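PDB 3VZI: crispr-associated protein Cas5, dvulg subtype from Xanthomonas oryzae pv. oryzae, which probably cleaves precursor CRISPR RNA as a Cas5d endoribonuclease of the CRISPR-mediated microbial immune system. Local coordinates for residues I51-D56 with I118-E123; R39-A44 with P154-R159; L187-H192 with F204-M209; Y30-P35 with K62-E67. One frame throughout, in Å; residues are numbered along the deposited sequence.

Overall arrangement
From the N terminus, 30-35 leads into helix 35-45, which carries 39-44, and the chain then passes through strand 51-60 to 62-67, where interaction 4 closes the first loop. Strand 114-124 returns to pair with 51-60 in interaction 1, and 154-159 comes back to the helix in interaction 2. Interaction 1 is therefore nested inside interaction 2, while interaction 4 crosses both. Interaction 3 follows in series and closes only the short connection of the hairpin 184-194/202-210. Helix 35-45 and the loop before it link the set: L42 packs on A120 and W53, I33 on I118 and I41, and P35 on the hairpin.

Interaction 1 of 4, residues I51-D56 with I118-E123; sequences IRWVVD and IAAHFE
Strand 51-56 runs antiparallel to strand 118-123, with W53 opposite F122 and V55 opposite A120 in non-hydrogen-bonded pairs, and R52 with E123 and V54 with H121 in hydrogen-bonded ones. The axes of the short segments approach to 4.4 Å. H121 N donates to V54 O at 2.9 Å and V54 N bonds back to H121 O; R52 and E123 repeat this exchange, and D56 N reaches A119 O at 2.8 Å. Here the two faces differ. On the W53 face the contact is aromatic. The edge of F122, led by CD1, points at the face of the indole six-membered ring in a T-shaped pair, planes at 78° and centroids 5.4 Å apart. At the other ortho carbon, F122 CD2 meets I51 CG2 at 3.6 Å. W53 NE1 is bonded to H46 O, and helices 35-45 and 134-146 pack on this side. The face of V54, H121 and E123 is mixed, with polar groups round the valine. With CG of H121 between its backbone N and carbonyl carbon (chi1 62°), the imidazole stands beside V54, and ND1 donates to the syn lone pair of D56 OD2 at 2.9 Å, ring and carboxylate nearly coplanar. This bond, with a weak second one from NE2 to E123 OE1, would favour the ring's rotation. The five-stranded antiparallel sheet around the pair is consistent with the RRM-like (ferredoxin-like) fold of Cas5 proteins.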
loop_
_atom_site.group_PDB
_atom_site.type_symbol
_atom_site.label_atom_id
_atom_site.label_comp_id
_atom_site.label_asym_id
_atom_site.label_seq_id
_atom_site.Cartn_x
_atom_site.Cartn_y
_atom_site.Cartn_z
ATOM N N ILE A 51 3.646 -14.876 14.106
ATOM C CA ILE A 51 4.576 -13.861 13.625
ATOM C C ILE A 51 3.904 -12.523 13.427
ATOM O O ILE A 51 2.671 -12.441 13.248
ATOM C CB ILE A 51 5.453 -14.303 12.405
ATOM C CG1 ILE A 51 4.644 -14.577 11.145
ATOM C CG2 ILE A 51 6.338 -15.515 12.746
ATOM C CD1 ILE A 51 5.467 -14.395 9.896
ATOM N N ARG A 52 4.728 -11.480 13.500
ATOM C CA ARG A 52 4.290 -10.110 13.381
ATOM C C ARG A 52 5.260 -9.428 12.443
ATOM O O ARG A 52 6.436 -9.250 12.757
ATOM C CB ARG A 52 4.283 -9.422 14.752
ATOM C CG ARG A 52 3.634 -8.042 14.752
ATOM C CD ARG A 52 4.062 -7.166 15.921
ATOM N NE ARG A 52 3.105 -6.065 16.094
ATOM C CZ ARG A 52 3.170 -5.101 17.024
ATOM N NH1 ARG A 52 4.172 -5.067 17.899
ATOM N NH2 ARG A 52 2.224 -4.158 17.082
ATOM N N TRP A 53 4.777 -9.060 11.270
ATOM C CA TRP A 53 5.600 -8.301 10.337
ATOM C C TRP A 53 5.739 -6.893 10.757
ATOM O O TRP A 53 4.734 -6.221 10.989
ATOM C CB TRP A 53 4.966 -8.321 8.972
ATOM C CG TRP A 53 5.322 -9.561 8.240
ATOM C CD1 TRP A 53 4.509 -10.615 7.941
ATOM C CD2 TRP A 53 6.641 -9.924 7.726
ATOM N NE1 TRP A 53 5.199 -11.572 7.260
ATOM C CE2 TRP A 53 6.486 -11.220 7.104
ATOM C CE3 TRP A 53 7.881 -9.315 7.717
ATOM C CZ2 TRP A 53 7.531 -11.874 6.505
ATOM C CZ3 TRP A 53 8.937 -9.983 7.105
ATOM C CH2 TRP A 53 8.763 -11.235 6.514
ATOM N N VAL A 54 6.975 -6.426 10.861
ATOM C CA VAL A 54 7.239 -5.013 11.137
ATOM C C VAL A 54 7.990 -4.392 9.973
ATOM O O VAL A 54 9.068 -4.866 9.629
ATOM C CB VAL A 54 8.014 -4.826 12.462
ATOM C CG1 VAL A 54 8.745 -3.499 12.505
ATOM C CG2 VAL A 54 7.069 -4.931 13.653
ATOM N N VAL A 55 7.419 -3.336 9.386
ATOM C CA VAL A 55 8.037 -2.571 8.303
ATOM C C VAL A 55 8.984 -1.529 8.865
ATOM O O VAL A 55 8.578 -0.719 9.687
ATOM C CB VAL A 55 6.973 -1.877 7.431
ATOM C CG1 VAL A 55 7.610 -0.948 6.424
ATOM C CG2 VAL A 55 6.145 -2.918 6.693
ATOM N N ASP A 56 10.242 -1.548 8.410
ATOM C CA ASP A 56 11.293 -0.661 8.913
ATOM C C ASP A 56 11.516 0.529 7.991
ATOM O O ASP A 56 11.761 1.659 8.460
ATOM C CB ASP A 56 12.605 -1.419 9.029
ATOM C CG ASP A 56 12.462 -2.748 9.775
ATOM O OD1 ASP A 56 12.076 -2.738 10.946
ATOM O OD2 ASP A 56 12.754 -3.815 9.201
ATOM N N ILE A 118 10.608 -2.873 -0.023
ATOM C CA ILE A 118 10.140 -2.869 1.355
ATOM C C ILE A 118 11.212 -3.518 2.226
ATOM O O ILE A 118 11.665 -4.628 1.929
ATOM C CB ILE A 118 8.839 -3.688 1.495
ATOM C CG1 ILE A 118 7.878 -3.406 0.334
ATOM C CG2 ILE A 118 8.222 -3.533 2.886
ATOM C CD1 ILE A 118 6.639 -2.621 0.665
ATOM N N ALA A 119 11.637 -2.849 3.292
ATOM C CA ALA A 119 12.586 -3.462 4.234
ATOM C C ALA A 119 11.846 -3.707 5.524
ATOM O O ALA A 119 11.399 -2.745 6.172
ATOM C CB ALA A 119 13.761 -2.563 4.487
ATOM N N ALA A 120 11.714 -4.984 5.899
ATOM C CA ALA A 120 10.923 -5.357 7.042
ATOM C C ALA A 120 11.574 -6.515 7.749
ATOM O O ALA A 120 12.515 -7.101 7.240
ATOM C CB ALA A 120 9.556 -5.783 6.565
ATOM N N HIS A 121 11.040 -6.864 8.912
ATOM C CA HIS A 121 11.376 -8.102 9.589
ATOM C C HIS A 121 10.145 -8.516 10.347
ATOM O O HIS A 121 9.188 -7.736 10.430
ATOM C CB HIS A 121 12.566 -7.915 10.536
ATOM C CG HIS A 121 12.309 -6.945 11.645
ATOM N ND1 HIS A 121 12.529 -5.611 11.512
ATOM C CD2 HIS A 121 11.823 -7.144 12.938
ATOM C CE1 HIS A 121 12.182 -4.986 12.668
ATOM N NE2 HIS A 121 11.749 -5.928 13.540
ATOM N N PHE A 122 10.134 -9.736 10.892
ATOM C CA PHE A 122 9.072 -10.115 11.835
ATOM C C PHE A 122 9.598 -10.389 13.219
ATOM O O PHE A 122 10.767 -10.758 13.389
ATOM C CB PHE A 122 8.262 -11.324 11.354
ATOM C CG PHE A 122 9.080 -12.575 11.122
ATOM C CD1 PHE A 122 9.610 -12.850 9.859
ATOM C CD2 PHE A 122 9.269 -13.501 12.153
ATOM C CE1 PHE A 122 10.329 -14.007 9.641
ATOM C CE2 PHE A 122 9.980 -14.660 11.933
ATOM C CZ PHE A 122 10.517 -14.911 10.681
ATOM N N GLU A 123 8.723 -10.206 14.200
ATOM C CA GLU A 123 8.988 -10.606 15.575
ATOM C C GLU A 123 8.035 -11.761 15.898
ATOM O O GLU A 123 6.877 -11.753 15.451
ATOM C CB GLU A 123 8.792 -9.425 16.544
ATOM C CG GLU A 123 9.873 -8.343 16.451
ATOM C CD GLU A 123 9.415 -6.937 16.914
ATOM O OE1 GLU A 123 9.560 -5.954 16.142
ATOM O OE2 GLU A 123 8.922 -6.803 18.062
#

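Interaction 2 of 4, residues R39-A44 with P154-R159; sequences RGILEA and PCLGTR
I41 of helix 35-45 meets P154 in a buried helix-to-loop contact that illustrates how an irregular segment can meet a helix largely through apolar contact. The helix links strands 7-13 and 51-60, which lie parallel with strand 114-124 between them, so it forms the helical part of a split beta-alpha-beta crossover, as in RRM-like folds; the loop 154-159 passes along its flank. I41 and P154, with the smaller A44, contribute most of the buried surface. The two branches of I41 have different partners. CG2, anti to the backbone N, presses on P154 CB at 3.7 Å, the isoleucine lying at about a right angle to the proline side chain. CG1, beside the backbone N (chi1 -63°), extends along the loop instead: it passes C155 O at 3.6 Å, and CD1 goes on to L156 CD2 at 4.1 Å. One turn on, A44 points its methyl at P154, with A44 CB and P154 CB 4.2 Å apart, so the proline sits against both side chains. Beyond them, I41 also touches L9 and V11 of strand 7-13, and L156 touches V11 and V114, which carries the same apolar layer onto the sheet. The polar part of the contact is a single bridging water, which accepts a bond from C155 N at 3.0 Å and donates a weak one to G40 O at 3.4 Å.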
loop_
_atom_site.group_PDB
_atom_site.type_symbol
_atom_site.label_atom_id
_atom_site.label_comp_id
_atom_site.label_asym_id
_atom_site.label_seq_id
_atom_site.Cartn_x
_atom_site.Cartn_y
_atom_site.Cartn_z
ATOM N N ARG A 39 3.038 -3.983 5.007
ATOM C CA ARG A 39 2.782 -5.114 5.905
ATOM C C ARG A 39 1.819 -6.091 5.249
ATOM O O ARG A 39 2.041 -7.298 5.305
ATOM C CB ARG A 39 2.237 -4.652 7.249
ATOM C CG ARG A 39 2.360 -5.673 8.370
ATOM C CD ARG A 39 1.625 -5.263 9.660
ATOM N NE ARG A 39 0.465 -4.369 9.445
ATOM C CZ ARG A 39 -0.753 -4.729 9.005
ATOM N NH1 ARG A 39 -1.055 -5.994 8.698
ATOM N NH2 ARG A 39 -1.685 -3.795 8.864
ATOM N N GLY A 40 0.787 -5.569 4.587
ATOM C CA GLY A 40 -0.285 -6.392 4.045
ATOM C C GLY A 40 0.194 -7.192 2.861
ATOM O O GLY A 40 -0.342 -8.250 2.577
ATOM N N ILE A 41 1.228 -6.713 2.176
ATOM C CA ILE A 41 1.828 -7.498 1.108
ATOM C C ILE A 41 2.716 -8.621 1.647
ATOM O O ILE A 41 2.709 -9.726 1.090
ATOM C CB ILE A 41 2.670 -6.619 0.166
ATOM C CG1 ILE A 41 1.773 -5.577 -0.547
ATOM C CG2 ILE A 41 3.557 -7.491 -0.737
ATOM C CD1 ILE A 41 2.560 -4.546 -1.330
ATOM N N LEU A 42 3.509 -8.357 2.687
ATOM C CA LEU A 42 4.327 -9.435 3.245
ATOM C C LEU A 42 3.421 -10.567 3.797
ATOM O O LEU A 42 3.686 -11.772 3.553
ATOM C CB LEU A 42 5.313 -8.919 4.300
ATOM C CG LEU A 42 6.156 -7.671 3.943
ATOM C CD1 LEU A 42 6.653 -6.928 5.176
ATOM C CD2 LEU A 42 7.292 -7.995 3.017
ATOM N N GLU A 43 2.326 -10.187 4.468
ATOM C CA GLU A 43 1.404 -11.172 5.024
ATOM C C GLU A 43 0.752 -12.027 3.920
ATOM O O GLU A 43 0.461 -13.221 4.154
ATOM C CB GLU A 43 0.324 -10.521 5.886
ATOM C CG GLU A 43 0.864 -9.864 7.141
ATOM C CD GLU A 43 -0.203 -9.173 7.963
ATOM O OE1 GLU A 43 -1.224 -8.729 7.410
ATOM O OE2 GLU A 43 -0.015 -9.072 9.180
ATOM N N ALA A 44 0.547 -11.430 2.731
ATOM C CA ALA A 44 -0.042 -12.161 1.608
ATOM C C ALA A 44 0.900 -13.273 1.215
ATOM O O ALA A 44 0.466 -14.373 0.834
ATOM C CB ALA A 44 -0.313 -11.249 0.417
ATOM N N PRO A 154 -0.909 -10.325 -3.612
ATOM C CA PRO A 154 -0.677 -9.020 -2.973
ATOM C C PRO A 154 -1.214 -7.880 -3.826
ATOM O O PRO A 154 -1.242 -7.997 -5.047
ATOM C CB PRO A 154 0.847 -8.926 -2.855
ATOM C CG PRO A 154 1.363 -9.952 -3.776
ATOM C CD PRO A 154 0.346 -11.050 -3.860
ATOM N N CYS A 155 -1.612 -6.787 -3.164
ATOM C CA CYS A 155 -2.211 -5.657 -3.838
ATOM C C CYS A 155 -1.502 -4.366 -3.558
ATOM O O CYS A 155 -0.891 -4.200 -2.503
ATOM C CB CYS A 155 -3.669 -5.521 -3.431
ATOM S SG CYS A 155 -4.620 -6.703 -4.384
ATOM N N LEU A 156 -1.617 -3.439 -4.506
ATOM C CA LEU A 156 -1.148 -2.097 -4.304
ATOM C C LEU A 156 -2.292 -1.219 -3.802
ATOM O O LEU A 156 -2.850 -0.377 -4.535
ATOM C CB LEU A 156 -0.433 -1.561 -5.552
ATOM C CG LEU A 156 0.804 -2.378 -5.949
ATOM C CD1 LEU A 156 1.498 -1.766 -7.165
ATOM C CD2 LEU A 156 1.755 -2.527 -4.760
ATOM N N GLY A 157 -2.644 -1.442 -2.535
ATOM C CA GLY A 157 -3.634 -0.626 -1.847
ATOM C C GLY A 157 -5.033 -1.160 -2.001
ATOM O O GLY A 157 -5.748 -1.313 -1.029
ATOM N N THR A 158 -5.463 -1.437 -3.213
ATOM C CA THR A 158 -6.813 -1.941 -3.348
ATOM C C THR A 158 -6.762 -3.119 -4.290
ATOM O O THR A 158 -5.808 -3.240 -5.075
ATOM C CB THR A 158 -7.829 -0.852 -3.759
ATOM O OG1 THR A 158 -7.632 -0.480 -5.124
ATOM C CG2 THR A 158 -7.670 0.396 -2.857
ATOM N N ARG A 159 -7.754 -4.005 -4.183
ATOM C CA ARG A 159 -7.661 -5.324 -4.789
ATOM C C ARG A 159 -7.659 -5.287 -6.322
ATOM O O ARG A 159 -7.199 -6.214 -6.972
ATOM C CB ARG A 159 -8.728 -6.270 -4.203
ATOM C CG ARG A 159 -10.104 -5.645 -3.996
ATOM C CD ARG A 159 -10.937 -6.335 -2.921
ATOM N NE ARG A 159 -12.047 -7.111 -3.492
ATOM C CZ ARG A 159 -13.157 -6.589 -4.031
ATOM N NH1 ARG A 159 -13.328 -5.265 -4.092
ATOM N NH2 ARG A 159 -14.106 -7.392 -4.518
HETATM O O HOH W 1 -1.829 -6.918 -0.212
#

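Interaction 3 of 4, residues L187-H192 with F204-M209; sequences LGWMLH and FFRARM
A beta hairpin with a classic bulge joins L187-H192 to F204-M209, and the irregularity lies where L187 and G188 both face A207. L187 N donates to A207 O at 3.1 Å, G188 N adds a weak bond to the same oxygen, and G188 O accepts a bond from A207 N. The phi of G188 is positive (74°), which favours glycine. Farther along, M190 and F205 exchange two regular backbone bonds. One side of the hairpin carries W189 and R206: R206 CB sits over the centre of the indole six-membered ring, 4.2 Å from its centroid, in a CH-pi contact, while the guanidinium of R206 continues to a salt bridge with D186. On the other side M190 and F205 point the same way. M190 SD meets A207 CB at 3.5 Å and makes an oblique Met-aromatic contact with F205. The edge of H192 is turned to the face of F205 in an offset edge-to-face pair (planes 88° apart), and H192 NE2 is bonded to P217 O. This side faces the rest of the protein: F205 rests on P35 at the start of helix 35-45, M190 on Y30, and L187 and M209 on V214 of strand 213-215.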
loop_
_atom_site.group_PDB
_atom_site.type_symbol
_atom_site.label_atom_id
_atom_site.label_comp_id
_atom_site.label_asym_id
_atom_site.label_seq_id
_atom_site.Cartn_x
_atom_site.Cartn_y
_atom_site.Cartn_z
ATOM N N LEU A 187 6.969 14.609 2.995
ATOM C CA LEU A 187 5.725 14.090 2.385
ATOM C C LEU A 187 4.519 14.327 3.289
ATOM O O LEU A 187 3.396 14.094 2.897
ATOM C CB LEU A 187 5.837 12.593 2.138
ATOM C CG LEU A 187 7.043 12.002 1.410
ATOM C CD1 LEU A 187 7.025 10.494 1.613
ATOM C CD2 LEU A 187 6.974 12.350 -0.080
ATOM N N GLY A 188 4.788 14.789 4.512
ATOM C CA GLY A 188 3.762 15.197 5.443
ATOM C C GLY A 188 3.063 13.993 6.016
ATOM O O GLY A 188 3.528 12.850 5.894
ATOM N N TRP A 189 1.927 14.259 6.634
ATOM C CA TRP A 189 1.208 13.272 7.390
ATOM C C TRP A 189 0.557 12.247 6.522
ATOM O O TRP A 189 -0.019 12.573 5.438
ATOM C CB TRP A 189 0.173 13.936 8.251
ATOM C CG TRP A 189 0.742 14.649 9.435
ATOM C CD1 TRP A 189 0.907 16.007 9.586
ATOM C CD2 TRP A 189 1.228 14.071 10.695
ATOM N NE1 TRP A 189 1.424 16.308 10.808
ATOM C CE2 TRP A 189 1.637 15.207 11.529
ATOM C CE3 TRP A 189 1.358 12.786 11.197
ATOM C CZ2 TRP A 189 2.153 15.045 12.813
ATOM C CZ3 TRP A 189 1.880 12.637 12.497
ATOM C CH2 TRP A 189 2.270 13.746 13.282
ATOM N N MET A 190 0.638 11.002 7.005
ATOM C CA MET A 190 0.054 9.884 6.313
ATOM C C MET A 190 -0.222 8.719 7.261
ATOM O O MET A 190 0.359 8.636 8.372
ATOM C CB MET A 190 0.956 9.456 5.147
ATOM C CG MET A 190 2.245 8.766 5.527
ATOM S SD MET A 190 3.187 8.444 4.020
ATOM C CE MET A 190 2.232 7.059 3.362
ATOM N N LEU A 191 -1.137 7.843 6.825
ATOM C CA LEU A 191 -1.476 6.649 7.577
ATOM C C LEU A 191 -0.228 5.851 7.842
ATOM O O LEU A 191 0.541 5.598 6.942
ATOM C CB LEU A 191 -2.444 5.785 6.780
ATOM C CG LEU A 191 -2.813 4.447 7.425
ATOM C CD1 LEU A 191 -3.854 4.616 8.532
ATOM C CD2 LEU A 191 -3.277 3.500 6.334
ATOM N N HIS A 192 -0.026 5.465 9.090
ATOM C CA HIS A 192 1.131 4.672 9.475
ATOM C C HIS A 192 0.715 3.251 9.365
ATOM O O HIS A 192 1.220 2.516 8.546
ATOM C CB HIS A 192 1.557 4.997 10.903
ATOM C CG HIS A 192 2.765 4.221 11.371
ATOM N ND1 HIS A 192 2.666 3.098 12.120
ATOM C CD2 HIS A 192 4.133 4.434 11.158
ATOM C CE1 HIS A 192 3.900 2.618 12.367
ATOM N NE2 HIS A 192 4.797 3.439 11.779
ATOM N N PHE A 204 -1.198 7.720 12.411
ATOM C CA PHE A 204 -0.490 8.474 11.403
ATOM C C PHE A 204 0.896 8.903 11.862
ATOM O O PHE A 204 1.162 9.053 13.049
ATOM C CB PHE A 204 -1.303 9.709 10.981
ATOM C CG PHE A 204 -2.720 9.398 10.573
ATOM C CD1 PHE A 204 -3.071 9.312 9.224
ATOM C CD2 PHE A 204 -3.718 9.199 11.541
ATOM C CE1 PHE A 204 -4.388 9.015 8.858
ATOM C CE2 PHE A 204 -5.030 8.906 11.179
ATOM C CZ PHE A 204 -5.366 8.811 9.842
ATOM N N PHE A 205 1.771 9.108 10.885
ATOM C CA PHE A 205 3.074 9.658 11.105
ATOM C C PHE A 205 3.388 10.663 9.983
ATOM O O PHE A 205 2.760 10.623 8.895
ATOM C CB PHE A 205 4.093 8.523 11.177
ATOM C CG PHE A 205 4.537 7.969 9.828
ATOM C CD1 PHE A 205 5.852 8.188 9.362
ATOM C CD2 PHE A 205 3.695 7.175 9.062
ATOM C CE1 PHE A 205 6.299 7.644 8.147
ATOM C CE2 PHE A 205 4.134 6.644 7.852
ATOM C CZ PHE A 205 5.435 6.889 7.377
ATOM N N ARG A 206 4.335 11.577 10.251
ATOM C CA ARG A 206 4.828 12.483 9.216
ATOM C C ARG A 206 5.944 11.794 8.461
ATOM O O ARG A 206 6.974 11.508 9.025
ATOM C CB ARG A 206 5.304 13.811 9.808
ATOM C CG ARG A 206 5.487 14.885 8.756
ATOM C CD ARG A 206 5.090 16.243 9.294
ATOM N NE ARG A 206 5.133 17.256 8.241
ATOM C CZ ARG A 206 4.469 18.418 8.247
ATOM N NH1 ARG A 206 4.608 19.227 7.207
ATOM N NH2 ARG A 206 3.672 18.788 9.258
ATOM N N ALA A 207 5.736 11.520 7.187
ATOM C CA ALA A 207 6.723 10.765 6.420
ATOM C C ALA A 207 7.752 11.758 5.937
ATOM O O ALA A 207 7.372 12.880 5.546
ATOM C CB ALA A 207 6.073 10.028 5.254
ATOM N N ARG A 208 9.033 11.374 6.010
ATOM C CA ARG A 208 10.121 12.155 5.443
ATOM C C ARG A 208 10.965 11.240 4.557
ATOM O O ARG A 208 11.222 10.069 4.883
ATOM C CB ARG A 208 10.965 12.858 6.517
ATOM C CG ARG A 208 12.165 13.608 5.924
ATOM C CD ARG A 208 13.027 14.331 6.966
ATOM N NE ARG A 208 13.642 13.385 7.903
ATOM C CZ ARG A 208 14.954 13.190 8.060
ATOM N NH1 ARG A 208 15.843 13.911 7.370
ATOM N NH2 ARG A 208 15.377 12.273 8.936
ATOM N N MET A 209 11.381 11.780 3.416
ATOM C CA MET A 209 12.051 10.983 2.391
ATOM C C MET A 209 13.443 11.547 2.172
ATOM O O MET A 209 13.600 12.758 1.927
ATOM C CB MET A 209 11.243 11.043 1.099
ATOM C CG MET A 209 11.564 9.954 0.087
ATOM S SD MET A 209 10.435 10.019 -1.331
ATOM C CE MET A 209 10.947 11.516 -2.157
#

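Interaction 4 of 4, residues Y30-P35 with K62-E67; sequences YDIITP and KPICFE
F66 offers segment 30-35 the edge of its ring, and two oxygens approach that edge close to the ring plane: D31 OD1, 3.7 Å from F66 CZ, and Y30 O, 4.1 Å from F66 CE1. Neither face of the phenyl is used by this segment. The carboxylate of D31, a second flat group here, is turned 67° from the ring, and its two oxygens go to different neighbours. OD1 faces the phenyl edge, whereas D31 OD2 lies 4.0 Å from CG2 of I64. The first torsion of D31 (chi1 -75°) sets CG beside the backbone N and anti to the carbonyl carbon, so that the D31 side chain crosses those of I64 and F66 at about right angles. I64 points at segment 30-35 and touches it through its branches: CG1 is 3.7 Å from D31 O, CG2 adds a contact to the same oxygen, and CD1 reaches I32 CG2 at 4.2 Å, the one contact between apolar side chains here. Each side has further partners. I64 and F66 pack on L111 of strand 108-112, and E67 forms a salt bridge with R112; on the other side, I32 packs on L187 and M190, and T34 caps helix 35-45 through a bond from A37 N to its OG1. The slightly positive rim of a phenyl ring suits oxygens such as D31 OD1 and Y30 O, so the meeting is probably mildly favourable, but the two segments share neither a hydrogen bond nor a salt bridge, and their fit relies on van der Waals contact and weak electrostatics.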
loop_
_atom_site.group_PDB
_atom_site.type_symbol
_atom_site.label_atom_id
_atom_site.label_comp_id
_atom_site.label_asym_id
_atom_site.label_seq_id
_atom_site.Cartn_x
_atom_site.Cartn_y
_atom_site.Cartn_z
ATOM N N TYR A 30 -2.519 8.311 -1.468
ATOM C CA TYR A 30 -1.284 8.824 -0.855
ATOM C C TYR A 30 -0.152 8.803 -1.875
ATOM O O TYR A 30 -0.180 7.996 -2.801
ATOM C CB TYR A 30 -0.875 7.931 0.302
ATOM C CG TYR A 30 -1.610 8.182 1.586
ATOM C CD1 TYR A 30 -1.607 9.453 2.171
ATOM C CD2 TYR A 30 -2.304 7.141 2.239
ATOM C CE1 TYR A 30 -2.258 9.696 3.364
ATOM C CE2 TYR A 30 -2.935 7.360 3.451
ATOM C CZ TYR A 30 -2.904 8.637 4.007
ATOM O OH TYR A 30 -3.536 8.899 5.196
ATOM N N ASP A 31 0.838 9.678 -1.690
ATOM C CA ASP A 31 1.974 9.801 -2.610
ATOM C C ASP A 31 2.829 8.554 -2.685
ATOM O O ASP A 31 3.500 8.343 -3.701
ATOM C CB ASP A 31 2.897 10.935 -2.186
ATOM C CG ASP A 31 2.340 12.307 -2.488
ATOM O OD1 ASP A 31 1.109 12.508 -2.362
ATOM O OD2 ASP A 31 3.157 13.209 -2.811
ATOM N N ILE A 32 2.867 7.763 -1.606
ATOM C CA ILE A 32 3.658 6.531 -1.583
ATOM C C ILE A 32 2.923 5.421 -0.821
ATOM O O ILE A 32 2.012 5.710 -0.026
ATOM C CB ILE A 32 5.043 6.749 -0.923
ATOM C CG1 ILE A 32 4.888 7.035 0.589
ATOM C CG2 ILE A 32 5.804 7.851 -1.632
ATOM C CD1 ILE A 32 6.152 6.861 1.411
ATOM N N ILE A 33 3.325 4.161 -1.035
ATOM C CA ILE A 33 2.791 3.044 -0.228
ATOM C C ILE A 33 2.904 3.381 1.262
ATOM O O ILE A 33 3.924 3.957 1.718
ATOM C CB ILE A 33 3.529 1.710 -0.543
ATOM C CG1 ILE A 33 2.831 0.488 0.104
ATOM C CG2 ILE A 33 5.030 1.824 -0.234
ATOM C CD1 ILE A 33 3.490 -0.873 -0.177
ATOM N N THR A 34 1.833 3.067 1.992
ATOM C CA THR A 34 1.776 3.192 3.447
ATOM C C THR A 34 2.430 1.982 4.082
ATOM O O THR A 34 2.522 0.903 3.428
ATOM C CB THR A 34 0.315 3.180 3.910
ATOM O OG1 THR A 34 -0.299 1.933 3.541
ATOM C CG2 THR A 34 -0.483 4.354 3.338
ATOM N N PRO A 35 2.854 2.098 5.360
ATOM C CA PRO A 35 3.380 0.892 6.062
ATOM C C PRO A 35 2.356 -0.240 6.154
ATOM O O PRO A 35 2.721 -1.387 5.928
ATOM C CB PRO A 35 3.728 1.415 7.457
ATOM C CG PRO A 35 4.081 2.835 7.216
ATOM C CD PRO A 35 3.109 3.317 6.135
ATOM N N LYS A 62 10.403 5.003 -8.140
ATOM C CA LYS A 62 9.965 5.774 -9.308
ATOM C C LYS A 62 9.284 7.090 -8.973
ATOM O O LYS A 62 8.740 7.243 -7.887
ATOM C CB LYS A 62 9.126 4.888 -10.230
ATOM C CG LYS A 62 9.993 3.876 -11.000
ATOM C CD LYS A 62 9.226 2.684 -11.528
ATOM C CE LYS A 62 8.816 2.913 -12.978
ATOM N NZ LYS A 62 8.446 1.615 -13.624
ATOM N N PRO A 63 9.344 8.080 -9.889
ATOM C CA PRO A 63 8.715 9.398 -9.603
ATOM C C PRO A 63 7.234 9.297 -9.307
ATOM O O PRO A 63 6.515 8.499 -9.913
ATOM C CB PRO A 63 8.912 10.180 -10.900
ATOM C CG PRO A 63 10.126 9.591 -11.501
ATOM C CD PRO A 63 10.131 8.122 -11.139
ATOM N N ILE A 64 6.798 10.133 -8.378
ATOM C CA ILE A 64 5.421 10.219 -7.947
ATOM C C ILE A 64 4.579 10.920 -9.006
ATOM O O ILE A 64 4.696 12.116 -9.151
ATOM C CB ILE A 64 5.392 10.973 -6.624
ATOM C CG1 ILE A 64 6.103 10.131 -5.565
ATOM C CG2 ILE A 64 3.971 11.239 -6.189
ATOM C CD1 ILE A 64 6.676 10.903 -4.401
ATOM N N CYS A 65 3.762 10.168 -9.755
ATOM C CA CYS A 65 2.849 10.722 -10.768
ATOM C C CYS A 65 1.447 10.208 -10.547
ATOM O O CYS A 65 1.269 9.054 -10.200
ATOM C CB CYS A 65 3.238 10.321 -12.191
ATOM S SG CYS A 65 4.992 10.053 -12.475
ATOM N N PHE A 66 0.444 11.041 -10.814
ATOM C CA PHE A 66 -0.930 10.654 -10.576
ATOM C C PHE A 66 -1.672 10.562 -11.887
ATOM O O PHE A 66 -1.153 10.962 -12.913
ATOM C CB PHE A 66 -1.610 11.636 -9.602
ATOM C CG PHE A 66 -1.160 11.476 -8.182
ATOM C CD1 PHE A 66 -1.709 10.471 -7.369
ATOM C CD2 PHE A 66 -0.151 12.279 -7.664
ATOM C CE1 PHE A 66 -1.273 10.284 -6.057
ATOM C CE2 PHE A 66 0.297 12.087 -6.348
ATOM C CZ PHE A 66 -0.267 11.095 -5.543
ATOM N N GLU A 67 -2.890 10.031 -11.850
ATOM C CA GLU A 67 -3.707 9.872 -13.033
ATOM C C GLU A 67 -5.157 9.794 -12.584
ATOM O O GLU A 67 -5.471 9.082 -11.632
ATOM C CB GLU A 67 -3.313 8.595 -13.761
ATOM C CG GLU A 67 -3.684 8.533 -15.231
ATOM C CD GLU A 67 -3.279 7.214 -15.869
ATOM O OE1 GLU A 67 -2.753 6.355 -15.138
ATOM O OE2 GLU A 67 -3.501 7.020 -17.088
#